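Local coordinates for protein processed glycerol phosphate lipoteichoic acid synthase 2 (Bacillus subtilis, PDB 2W8D) that is a lipoteichoic acid synthase-family protein whose sulfatase-type domain, of the alkaline phosphatase clan, carries a magnesium ion, at residues A[393-397]-A[398-402]; A[133-137]-A[138-142]; A[315-318]-A[319-323]. All coordinates share one frame; numbering follows the deposited sequence.

Interaction 1. Residues A[393-397]-A[398-402]; sequences DKIIN and GDLLR
Helix 380-397 ends in a Schellman motif: Leu400 N reaches back to Ile395 O (3.0 Å), and Asp399, whose positive phi of 44° turns the chain, gives a weak bond of 3.4 Å from its N to Ile396 O. The last ordinary helical bond, Gly398 N to Lys394 O at 3.0 Å, comes just before. The Leu400 donor lies in the carbonyl plane on a lone pair of Ile395 O, whereas Gly398 N stands above the plane of the Lys394 carbonyl. Once reversed, the chain folds Leu400 and Leu401 back against the helix. Leu400 lays its CG on Lys394 O (3.4 Å), and its CD1 branch lies 4.2 Å from Ile395 CG1. The other branch of Ile395 sits anti to the backbone N, and from there CG2 meets Leu401 CG at 4.1 Å, the two side chains crossing obliquely. Arg402 ties the turn together with its side chain. Its guanidinium takes both carbonyls in its own plane, NE to Asp399 O (2.9 Å, 174°) and NH2 to Gly398 O (3.1 Å), which fixes the rotation of the group. Asp399 OD1 is held separately by Thr111 N. Ile395 also packs on Val10 and Met14 of helix 6-17, and Leu400 on Val7, so the helix end and its turn are seated against that N-terminal helix.

Interaction 2. Residues A[133-137]-A[138-142]; sequences TQTFW and NRNEM
Phe136 O is gripped twice: Arg139 N bonds to it at 3.2 Å, nearly straight (168°), and a water donates to it at 3.0 Å. The same water donates to Thr133 O and accepts from Arg139 NH2 at 3.2 Å, lying in the guanidinium plane at its edge, so it bridges the turn of residues 133-136 to the first residue of helix 139-145. Two further backbone bonds close the loop, Asn138 N to Thr135 O (2.8 Å) and Asn140 N to Gln134 O (3.0 Å). Arg139 runs extended from CG to NE, with CG touching Phe136 O at 3.3 Å. Its guanidinium lies alongside the Phe136 ring, the planes 20° apart, while the Trp137 indole stands almost perpendicular, with CD1 over one guanidinium face, 3.8 Å from NH1. A salt bridge to Glu88, outside the two segments, holds Arg139 NE, which should limit how far the group can turn. Elsewhere in the contact, the side chains of Gln134 and Asn140 cross at about a right angle, their CB atoms 3.9 Å apart. Asn138, with left-handed backbone angles like Trp137, occupies the N-cap position without a capping bond from its side chain; ND2 instead binds Glu141 OE1 and Phe104 O. The loop from strand 125-130 to helix 139-145, a type I turn at 133-136 followed by two left-handed residues, thus presents Trp137, whose NE1 hydrogen-bonds to O2P of the phosphothreonine at position 84, beside the magnesium site formed with Glu40, Asp258 and His259.

Interaction 3. Residues A[315-318]-A[319-323]; sequences PTIL and HLLGV
The His319 ring carries Pro315 O over one face, 3.0 Å from CG and displaced toward the rim, while Val323 O lies in the ring plane at its edge, 3.4 Å from CD2. This imidazole sits at the C-terminal end of helix 313-320, which is closed by a Schellman motif. Pro315 O has its usual helical donor, His319 N at 3.1 Å, and the ring is laid over that same carbonyl because CG stands anti to the carbonyl carbon of its own residue, chi1 -71°. Both ring nitrogens have partners beyond the two segments, ND1 with Asp334 and NE2 with Thr325, so the rotation of the imidazole is fixed from either end. The helical ladder continues with Leu320 N to Thr316 O and Leu321 N to Ile317 O. Gly322 then takes a positive phi of 82° and turns the chain, its N bonding to His319 O at 2.9 Å. Val323 N completes the motif by reaching back to Leu318 O at 3.0 Å, from above the carbonyl plane; that oxygen also receives a weak bond from Leu321 N. The side chains of the last turns are mostly aliphatic. Ile317 splits its branches between two partners, CD1 toward Leu320 CD1 and CG2 toward Leu321 CD1, each at 4.3 Å. These three residues face the central mixed sheet of this alkaline phosphatase-clan domain: Ile317 touches strands 33-39, 251-257 and 292-296, Leu320 touches Ile294, and Leu321 meets Val34 and Ile252. Past the glycine, the returning chain sets Val323 at a slant to Leu318, with CG2 4.0 Å from Leu318 CG.

Interactions 1 and 3 finish helices with the same Schellman turn, but the residue at positive phi is an aspartate in one and a glycine in the other. Interaction 2 stands instead at a helix start. Interaction 3 is the buried one, its aliphatic side chains set on the central sheet; interaction 1 is partly buried, with leucine and isoleucine against an N-terminal helix and an arginine and an aspartate bonding the turn. Interaction 2 lies at the surface, relies on a water, an arginine and aromatic rings, and alone adjoins the magnesium site. None touches another: nearest atoms are about 8 Å apart between interactions 1 and 2 and about 16 Å between 2 and 3.

Interaction 1. Residues A[393-397]-A[398-402]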
ATOM      1  N   ASP A 393      -2.718  -0.962  18.502  1.00 15.22           N
ATOM      2  CA  ASP A 393      -3.731  -1.913  19.034  1.00 15.27           C
ATOM      3  C   ASP A 393      -4.634  -1.299  20.098  1.00 15.55           C
ATOM      4  O   ASP A 393      -5.837  -1.574  20.109  1.00 16.11           O
ATOM      5  CB  ASP A 393      -3.136  -3.248  19.514  1.00 14.86           C
ATOM      6  CG  ASP A 393      -2.644  -4.136  18.338  1.00 17.06           C
ATOM      7  OD1 ASP A 393      -3.167  -3.988  17.207  1.00 17.21           O
ATOM      8  OD2 ASP A 393      -1.733  -4.975  18.536  1.00 19.67           O
ATOM      9  N   LYS A 394      -4.101  -0.428  20.951  1.00 15.26           N
ATOM     10  CA  LYS A 394      -4.983   0.256  21.920  1.00 15.68           C
ATOM     11  C   LYS A 394      -6.046   1.087  21.222  1.00 15.10           C
ATOM     12  O   LYS A 394      -7.204   1.105  21.647  1.00 14.94           O
ATOM     13  CB  LYS A 394      -4.195   1.122  22.901  1.00 15.19           C
ATOM     14  CG  LYS A 394      -3.590   0.309  24.019  1.00 17.97           C
ATOM     15  CD  LYS A 394      -2.473   1.049  24.753  1.00 20.40           C
ATOM     16  CE  LYS A 394      -2.212   0.373  26.064  1.00 21.91           C
ATOM     17  NZ  LYS A 394      -0.797  -0.061  26.140  1.00 23.54           N
ATOM     18  N   ILE A 395      -5.649   1.753  20.142  1.00 14.90           N
ATOM     19  CA  ILE A 395      -6.573   2.598  19.396  1.00 15.06           C
ATOM     20  C   ILE A 395      -7.695   1.766  18.770  1.00 15.40           C
ATOM     21  O   ILE A 395      -8.884   2.091  18.917  1.00 15.11           O
ATOM     22  CB  ILE A 395      -5.839   3.464  18.343  1.00 14.94           C
ATOM     23  CG1 ILE A 395      -5.127   4.639  19.038  1.00 14.75           C
ATOM     24  CG2 ILE A 395      -6.801   4.012  17.287  1.00 13.21           C
ATOM     25  CD1 ILE A 395      -4.018   5.307  18.129  1.00 13.95           C
ATOM     26  N   ILE A 396      -7.316   0.669  18.131  1.00 15.81           N
ATOM     27  CA  ILE A 396      -8.260  -0.125  17.386  1.00 16.58           C
ATOM     28  C   ILE A 396      -9.156  -0.954  18.299  1.00 17.10           C
ATOM     29  O   ILE A 396     -10.381  -0.970  18.116  1.00 17.53           O
ATOM     30  CB  ILE A 396      -7.535  -0.936  16.298  1.00 17.48           C
ATOM     31  CG1 ILE A 396      -7.650  -0.183  14.960  1.00 19.27           C
ATOM     32  CG2 ILE A 396      -8.118  -2.283  16.127  1.00 16.41           C
ATOM     33  CD1 ILE A 396      -6.496   0.531  14.650  1.00 21.76           C
ATOM     34  N   ASN A 397      -8.557  -1.586  19.309  1.00 17.00           N
ATOM     35  CA  ASN A 397      -9.284  -2.433  20.239  1.00 17.24           C
ATOM     36  C   ASN A 397     -10.226  -1.636  21.126  1.00 17.37           C
ATOM     37  O   ASN A 397     -11.281  -2.133  21.500  1.00 17.03           O
ATOM     38  CB  ASN A 397      -8.334  -3.227  21.150  1.00 16.96           C
ATOM     39  CG  ASN A 397      -7.402  -4.156  20.381  1.00 18.61           C
ATOM     40  OD1 ASN A 397      -7.669  -4.527  19.239  1.00 21.11           O
ATOM     41  ND2 ASN A 397      -6.291  -4.532  21.013  1.00 18.43           N
ATOM     42  N   GLY A 398      -9.811  -0.435  21.527  1.00 17.45           N
ATOM     43  CA  GLY A 398     -10.639   0.373  22.423  1.00 16.60           C
ATOM     44  C   GLY A 398     -11.412   1.439  21.668  1.00 16.80           C
ATOM     45  O   GLY A 398     -12.002   2.303  22.290  1.00 16.12           O
ATOM     46  N   ASP A 399     -11.368   1.407  20.319  1.00 16.70           N
ATOM     47  CA  ASP A 399     -12.077   2.396  19.499  1.00 16.30           C
ATOM     48  C   ASP A 399     -11.878   3.817  20.095  1.00 16.12           C
ATOM     49  O   ASP A 399     -12.836   4.528  20.424  1.00 16.74           O
ATOM     50  CB  ASP A 399     -13.563   2.003  19.351  1.00 15.63           C
ATOM     51  CG  ASP A 399     -14.312   2.874  18.354  1.00 16.96           C
ATOM     52  OD1 ASP A 399     -13.654   3.468  17.472  1.00 20.02           O
ATOM     53  OD2 ASP A 399     -15.559   2.982  18.445  1.00 19.31           O
ATOM     54  N   LEU A 400     -10.615   4.214  20.210  1.00 15.94           N
ATOM     55  CA  LEU A 400     -10.208   5.356  21.044  1.00 16.00           C
ATOM     56  C   LEU A 400     -10.457   6.697  20.388  1.00 15.64           C
ATOM     57  O   LEU A 400     -10.583   7.720  21.074  1.00 15.56           O
ATOM     58  CB  LEU A 400      -8.722   5.249  21.443  1.00 15.80           C
ATOM     59  CG  LEU A 400      -8.356   4.182  22.470  1.00 15.82           C
ATOM     60  CD1 LEU A 400      -6.900   4.324  22.872  1.00 14.88           C
ATOM     61  CD2 LEU A 400      -9.274   4.247  23.714  1.00 15.82           C
ATOM     62  N   LEU A 401     -10.512   6.689  19.062  1.00 15.14           N
ATOM     63  CA  LEU A 401     -10.803   7.894  18.295  1.00 15.05           C
ATOM     64  C   LEU A 401     -12.204   8.516  18.560  1.00 15.52           C
ATOM     65  O   LEU A 401     -12.430   9.668  18.200  1.00 16.55           O
ATOM     66  CB  LEU A 401     -10.480   7.688  16.800  1.00 13.69           C
ATOM     67  CG  LEU A 401      -9.000   7.347  16.506  1.00 13.66           C
ATOM     68  CD1 LEU A 401      -8.722   7.025  15.018  1.00 13.08           C
ATOM     69  CD2 LEU A 401      -8.032   8.418  16.983  1.00  9.35           C
ATOM     70  N   ARG A 402     -13.122   7.795  19.209  1.00 15.42           N
ATOM     71  CA  ARG A 402     -14.342   8.431  19.757  1.00 16.23           C
ATOM     72  C   ARG A 402     -14.009   9.560  20.750  1.00 16.79           C
ATOM     73  O   ARG A 402     -14.828  10.452  20.991  1.00 16.64           O
ATOM     74  CB  ARG A 402     -15.248   7.419  20.485  1.00 15.46           C
ATOM     75  CG  ARG A 402     -15.814   6.309  19.614  1.00 15.85           C
ATOM     76  CD  ARG A 402     -16.522   5.307  20.456  1.00 15.06           C
ATOM     77  NE  ARG A 402     -15.588   4.454  21.200  1.00 17.45           N
ATOM     78  CZ  ARG A 402     -15.916   3.716  22.263  1.00 16.09           C
ATOM     79  NH1 ARG A 402     -17.153   3.762  22.740  1.00 13.71           N
ATOM     80  NH2 ARG A 402     -14.997   2.961  22.873  1.00 13.21           N
TER

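Interaction 2. Residues A[133-137]-A[138-142]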
ATOM      1  N   THR A 133     -17.758  -6.590  -6.837  1.00 17.28           N
ATOM      2  CA  THR A 133     -18.833  -6.074  -6.019  1.00 18.35           C
ATOM      3  C   THR A 133     -18.300  -5.365  -4.761  1.00 17.80           C
ATOM      4  O   THR A 133     -17.254  -5.714  -4.227  1.00 18.34           O
ATOM      5  CB  THR A 133     -19.916  -7.140  -5.703  1.00 18.60           C
ATOM      6  OG1 THR A 133     -20.929  -6.546  -4.890  1.00 20.13           O
ATOM      7  CG2 THR A 133     -19.336  -8.347  -4.959  1.00 19.43           C
ATOM      8  N   GLN A 134     -19.009  -4.318  -4.364  1.00 17.47           N
ATOM      9  CA  GLN A 134     -18.705  -3.509  -3.183  1.00 16.97           C
ATOM     10  C   GLN A 134     -18.770  -4.267  -1.850  1.00 17.01           C
ATOM     11  O   GLN A 134     -18.208  -3.806  -0.864  1.00 18.37           O
ATOM     12  CB  GLN A 134     -19.663  -2.302  -3.121  1.00 17.15           C
ATOM     13  CG  GLN A 134     -21.149  -2.651  -2.960  1.00 13.99           C
ATOM     14  CD  GLN A 134     -22.032  -1.438  -2.984  1.00 14.04           C
ATOM     15  OE1 GLN A 134     -22.436  -0.964  -4.048  1.00 15.80           O
ATOM     16  NE2 GLN A 134     -22.373  -0.940  -1.820  1.00 16.62           N
ATOM     17  N   THR A 135     -19.437  -5.415  -1.803  1.00 16.53           N
ATOM     18  CA  THR A 135     -19.514  -6.170  -0.548  1.00 16.25           C
ATOM     19  C   THR A 135     -18.232  -6.936  -0.262  1.00 16.55           C
ATOM     20  O   THR A 135     -18.008  -7.322   0.885  1.00 15.85           O
ATOM     21  CB  THR A 135     -20.647  -7.158  -0.539  1.00 15.92           C
ATOM     22  OG1 THR A 135     -20.448  -8.088  -1.609  1.00 17.01           O
ATOM     23  CG2 THR A 135     -22.001  -6.440  -0.703  1.00 16.34           C
ATOM     24  N   PHE A 136     -17.380  -7.125  -1.285  1.00 16.18           N
ATOM     25  CA  PHE A 136     -16.157  -7.900  -1.112  1.00 15.93           C
ATOM     26  C   PHE A 136     -15.286  -7.212  -0.066  1.00 16.06           C
ATOM     27  O   PHE A 136     -15.170  -5.996  -0.073  1.00 15.21           O
ATOM     28  CB  PHE A 136     -15.395  -8.129  -2.438  1.00 16.21           C
ATOM     29  CG  PHE A 136     -14.530  -9.383  -2.437  1.00 16.55           C
ATOM     30  CD1 PHE A 136     -15.052 -10.615  -2.886  1.00 17.74           C
ATOM     31  CD2 PHE A 136     -13.201  -9.340  -1.975  1.00 18.14           C
ATOM     32  CE1 PHE A 136     -14.261 -11.786  -2.867  1.00 19.10           C
ATOM     33  CE2 PHE A 136     -12.380 -10.508  -1.943  1.00 16.77           C
ATOM     34  CZ  PHE A 136     -12.911 -11.735  -2.392  1.00 18.60           C
ATOM     35  N   TRP A 137     -14.691  -8.007   0.835  1.00 15.59           N
ATOM     36  CA  TRP A 137     -13.965  -7.478   1.986  1.00 15.48           C
ATOM     37  C   TRP A 137     -14.752  -6.434   2.777  1.00 15.30           C
ATOM     38  O   TRP A 137     -14.149  -5.603   3.431  1.00 16.10           O
ATOM     39  CB  TRP A 137     -12.605  -6.886   1.585  1.00 15.54           C
ATOM     40  CG  TRP A 137     -11.448  -7.838   1.404  1.00 17.74           C
ATOM     41  CD1 TRP A 137     -10.590  -7.876   0.339  1.00 19.86           C
ATOM     42  CD2 TRP A 137     -11.001  -8.866   2.314  1.00 18.84           C
ATOM     43  NE1 TRP A 137      -9.644  -8.868   0.521  1.00 20.81           N
ATOM     44  CE2 TRP A 137      -9.866  -9.482   1.726  1.00 20.16           C
ATOM     45  CE3 TRP A 137     -11.427  -9.303   3.580  1.00 18.38           C
ATOM     46  CZ2 TRP A 137      -9.171 -10.540   2.343  1.00 19.23           C
ATOM     47  CZ3 TRP A 137     -10.735 -10.343   4.198  1.00 18.86           C
ATOM     48  CH2 TRP A 137      -9.616 -10.951   3.573  1.00 18.53           C
ATOM     49  N   ASN A 138     -16.084  -6.478   2.762  1.00 15.27           N
ATOM     50  CA  ASN A 138     -16.885  -5.511   3.525  1.00 15.14           C
ATOM     51  C   ASN A 138     -16.543  -4.015   3.199  1.00 15.84           C
ATOM     52  O   ASN A 138     -16.763  -3.107   4.027  1.00 16.31           O
ATOM     53  CB  ASN A 138     -16.756  -5.797   5.030  1.00 14.86           C
ATOM     54  CG  ASN A 138     -17.890  -5.213   5.850  1.00 13.73           C
ATOM     55  OD1 ASN A 138     -19.025  -5.210   5.423  1.00 15.73           O
ATOM     56  ND2 ASN A 138     -17.585  -4.749   7.064  1.00 15.67           N
ATOM     57  N   ARG A 139     -16.016  -3.760   2.002  1.00 15.79           N
ATOM     58  CA  ARG A 139     -15.622  -2.401   1.622  1.00 16.64           C
ATOM     59  C   ARG A 139     -16.767  -1.401   1.733  1.00 16.35           C
ATOM     60  O   ARG A 139     -16.559  -0.302   2.181  1.00 15.94           O
ATOM     61  CB  ARG A 139     -15.023  -2.347   0.202  1.00 16.11           C
ATOM     62  CG  ARG A 139     -13.683  -3.055   0.104  1.00 17.80           C
ATOM     63  CD  ARG A 139     -13.091  -2.890  -1.261  1.00 16.74           C
ATOM     64  NE  ARG A 139     -11.723  -3.376  -1.326  1.00 16.76           N
ATOM     65  CZ  ARG A 139     -11.351  -4.525  -1.887  1.00 15.69           C
ATOM     66  NH1 ARG A 139     -10.059  -4.862  -1.911  1.00 13.26           N
ATOM     67  NH2 ARG A 139     -12.270  -5.347  -2.399  1.00 14.89           N
ATOM     68  N   ASN A 140     -17.960  -1.763   1.305  1.00 17.14           N
ATOM     69  CA  ASN A 140     -19.040  -0.795   1.369  1.00 19.42           C
ATOM     70  C   ASN A 140     -19.380  -0.303   2.784  1.00 19.53           C
ATOM     71  O   ASN A 140     -19.884   0.794   2.936  1.00 21.01           O
ATOM     72  CB  ASN A 140     -20.293  -1.229   0.585  1.00 18.77           C
ATOM     73  CG  ASN A 140     -20.987  -2.418   1.180  1.00 21.06           C
ATOM     74  OD1 ASN A 140     -20.466  -3.098   2.036  1.00 24.68           O
ATOM     75  ND2 ASN A 140     -22.185  -2.694   0.694  1.00 24.48           N
ATOM     76  N   GLU A 141     -19.097  -1.094   3.808  1.00 19.93           N
ATOM     77  CA  GLU A 141     -19.319  -0.638   5.198  1.00 19.86           C
ATOM     78  C   GLU A 141     -18.119   0.214   5.675  1.00 18.67           C
ATOM     79  O   GLU A 141     -18.321   1.313   6.197  1.00 19.88           O
ATOM     80  CB  GLU A 141     -19.660  -1.799   6.166  1.00 19.64           C
ATOM     81  CG  GLU A 141     -20.316  -1.286   7.417  1.00 25.35           C
ATOM     82  CD  GLU A 141     -20.464  -2.280   8.604  1.00 33.28           C
ATOM     83  OE1 GLU A 141     -19.953  -3.448   8.561  1.00 33.24           O
ATOM     84  OE2 GLU A 141     -21.107  -1.829   9.608  1.00 34.69           O
HETATM   85  N   MSE A 142     -16.900  -0.253   5.433  1.00 16.38           N
HETATM   86  CA  MSE A 142     -15.688   0.382   5.950  1.00 16.48           C
HETATM   87  C   MSE A 142     -15.328   1.720   5.306  1.00 15.87           C
HETATM   88  O   MSE A 142     -14.788   2.598   5.965  1.00 14.08           O
HETATM   89  CB  MSE A 142     -14.481  -0.575   5.814  1.00 16.39           C
HETATM   90  CG  MSE A 142     -13.103   0.030   6.146  1.00 18.72           C
HETATM   91 SE   MSE A 142     -13.015   0.661   8.040  1.00 28.32          SE
HETATM   92  CE  MSE A 142     -12.421  -0.950   9.036  1.00 19.79           C
TER
HETATM   93  O   HOH W   1     -15.326  -4.648  -2.731  1.00 17.75           O

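Interaction 3. Residues A[315-318]-A[319-323]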
ATOM      1  N   PRO A 315       1.301   9.625   5.983  1.00 17.32           N
ATOM      2  CA  PRO A 315       2.013  10.876   6.351  1.00 16.84           C
ATOM      3  C   PRO A 315       3.000  11.386   5.312  1.00 17.57           C
ATOM      4  O   PRO A 315       3.283  12.580   5.279  1.00 18.90           O
ATOM      5  CB  PRO A 315       2.772  10.501   7.623  1.00 16.94           C
ATOM      6  CG  PRO A 315       2.660   8.960   7.744  1.00 16.35           C
ATOM      7  CD  PRO A 315       1.405   8.603   7.051  1.00 15.90           C
ATOM      8  N   THR A 316       3.548  10.515   4.477  1.00 17.36           N
ATOM      9  CA  THR A 316       4.446  10.975   3.440  1.00 16.47           C
ATOM     10  C   THR A 316       3.599  11.858   2.511  1.00 16.37           C
ATOM     11  O   THR A 316       3.955  13.012   2.216  1.00 16.39           O
ATOM     12  CB  THR A 316       5.096   9.757   2.684  1.00 17.16           C
ATOM     13  OG1 THR A 316       5.689   8.837   3.628  1.00 17.40           O
ATOM     14  CG2 THR A 316       6.133  10.208   1.714  1.00 12.57           C
ATOM     15  N   ILE A 317       2.455  11.313   2.110  1.00 16.26           N
ATOM     16  CA  ILE A 317       1.552  11.931   1.160  1.00 16.33           C
ATOM     17  C   ILE A 317       0.946  13.193   1.704  1.00 17.05           C
ATOM     18  O   ILE A 317       0.918  14.205   1.021  1.00 17.85           O
ATOM     19  CB  ILE A 317       0.431  10.970   0.783  1.00 16.31           C
ATOM     20  CG1 ILE A 317       1.037   9.701   0.169  1.00 15.59           C
ATOM     21  CG2 ILE A 317      -0.575  11.642  -0.164  1.00 16.50           C
ATOM     22  CD1 ILE A 317       2.102   9.981  -0.893  1.00 14.18           C
ATOM     23  N   LEU A 318       0.460  13.140   2.936  1.00 17.51           N
ATOM     24  CA  LEU A 318      -0.132  14.305   3.569  1.00 17.88           C
ATOM     25  C   LEU A 318       0.880  15.446   3.642  1.00 17.51           C
ATOM     26  O   LEU A 318       0.564  16.576   3.295  1.00 17.78           O
ATOM     27  CB  LEU A 318      -0.666  13.940   4.952  1.00 17.86           C
ATOM     28  CG  LEU A 318      -2.165  13.949   5.252  1.00 20.09           C
ATOM     29  CD1 LEU A 318      -3.116  14.122   4.044  1.00 21.93           C
ATOM     30  CD2 LEU A 318      -2.536  12.769   6.104  1.00 22.29           C
ATOM     31  N   HIS A 319       2.105  15.120   4.044  1.00 17.51           N
ATOM     32  CA  HIS A 319       3.199  16.080   4.097  1.00 17.12           C
ATOM     33  C   HIS A 319       3.474  16.706   2.748  1.00 16.63           C
ATOM     34  O   HIS A 319       3.583  17.923   2.667  1.00 16.53           O
ATOM     35  CB  HIS A 319       4.464  15.482   4.741  1.00 16.53           C
ATOM     36  CG  HIS A 319       4.320  15.269   6.218  1.00 18.37           C
ATOM     37  ND1 HIS A 319       5.277  14.638   6.986  1.00 17.75           N
ATOM     38  CD2 HIS A 319       3.304  15.579   7.066  1.00 17.94           C
ATOM     39  CE1 HIS A 319       4.866  14.579   8.240  1.00 16.46           C
ATOM     40  NE2 HIS A 319       3.674  15.147   8.315  1.00 18.21           N
ATOM     41  N   LEU A 320       3.530  15.886   1.700  1.00 16.67           N
ATOM     42  CA  LEU A 320       3.696  16.396   0.335  1.00 17.20           C
ATOM     43  C   LEU A 320       2.594  17.420  -0.005  1.00 17.84           C
ATOM     44  O   LEU A 320       2.857  18.416  -0.687  1.00 17.99           O
ATOM     45  CB  LEU A 320       3.721  15.260  -0.692  1.00 16.64           C
ATOM     46  CG  LEU A 320       5.048  14.511  -0.919  1.00 16.58           C
ATOM     47  CD1 LEU A 320       4.817  13.197  -1.655  1.00 14.07           C
ATOM     48  CD2 LEU A 320       6.062  15.350  -1.674  1.00 14.92           C
ATOM     49  N   LEU A 321       1.385  17.194   0.512  1.00 18.32           N
ATOM     50  CA  LEU A 321       0.247  18.087   0.246  1.00 19.02           C
ATOM     51  C   LEU A 321       0.202  19.294   1.168  1.00 19.46           C
ATOM     52  O   LEU A 321      -0.710  20.122   1.092  1.00 19.88           O
ATOM     53  CB  LEU A 321      -1.068  17.318   0.361  1.00 18.99           C
ATOM     54  CG  LEU A 321      -1.381  16.204  -0.632  1.00 17.77           C
ATOM     55  CD1 LEU A 321      -2.588  15.431  -0.117  1.00 16.54           C
ATOM     56  CD2 LEU A 321      -1.680  16.795  -1.995  1.00 18.19           C
ATOM     57  N   GLY A 322       1.183  19.402   2.048  1.00 20.25           N
ATOM     58  CA  GLY A 322       1.236  20.554   2.941  1.00 20.89           C
ATOM     59  C   GLY A 322       0.344  20.410   4.158  1.00 21.43           C
ATOM     60  O   GLY A 322       0.051  21.391   4.812  1.00 21.08           O
ATOM     61  N   VAL A 323      -0.084  19.193   4.496  1.00 22.51           N
ATOM     62  CA  VAL A 323      -0.864  19.059   5.726  1.00 23.51           C
ATOM     63  C   VAL A 323      -0.134  18.447   6.904  1.00 24.63           C
ATOM     64  O   VAL A 323       0.434  17.375   6.826  1.00 25.18           O
ATOM     65  CB  VAL A 323      -2.372  18.626   5.527  1.00 23.29           C
ATOM     66  CG1 VAL A 323      -2.656  18.177   4.116  1.00 23.23           C
ATOM     67  CG2 VAL A 323      -2.855  17.634   6.586  1.00 23.04           C
TER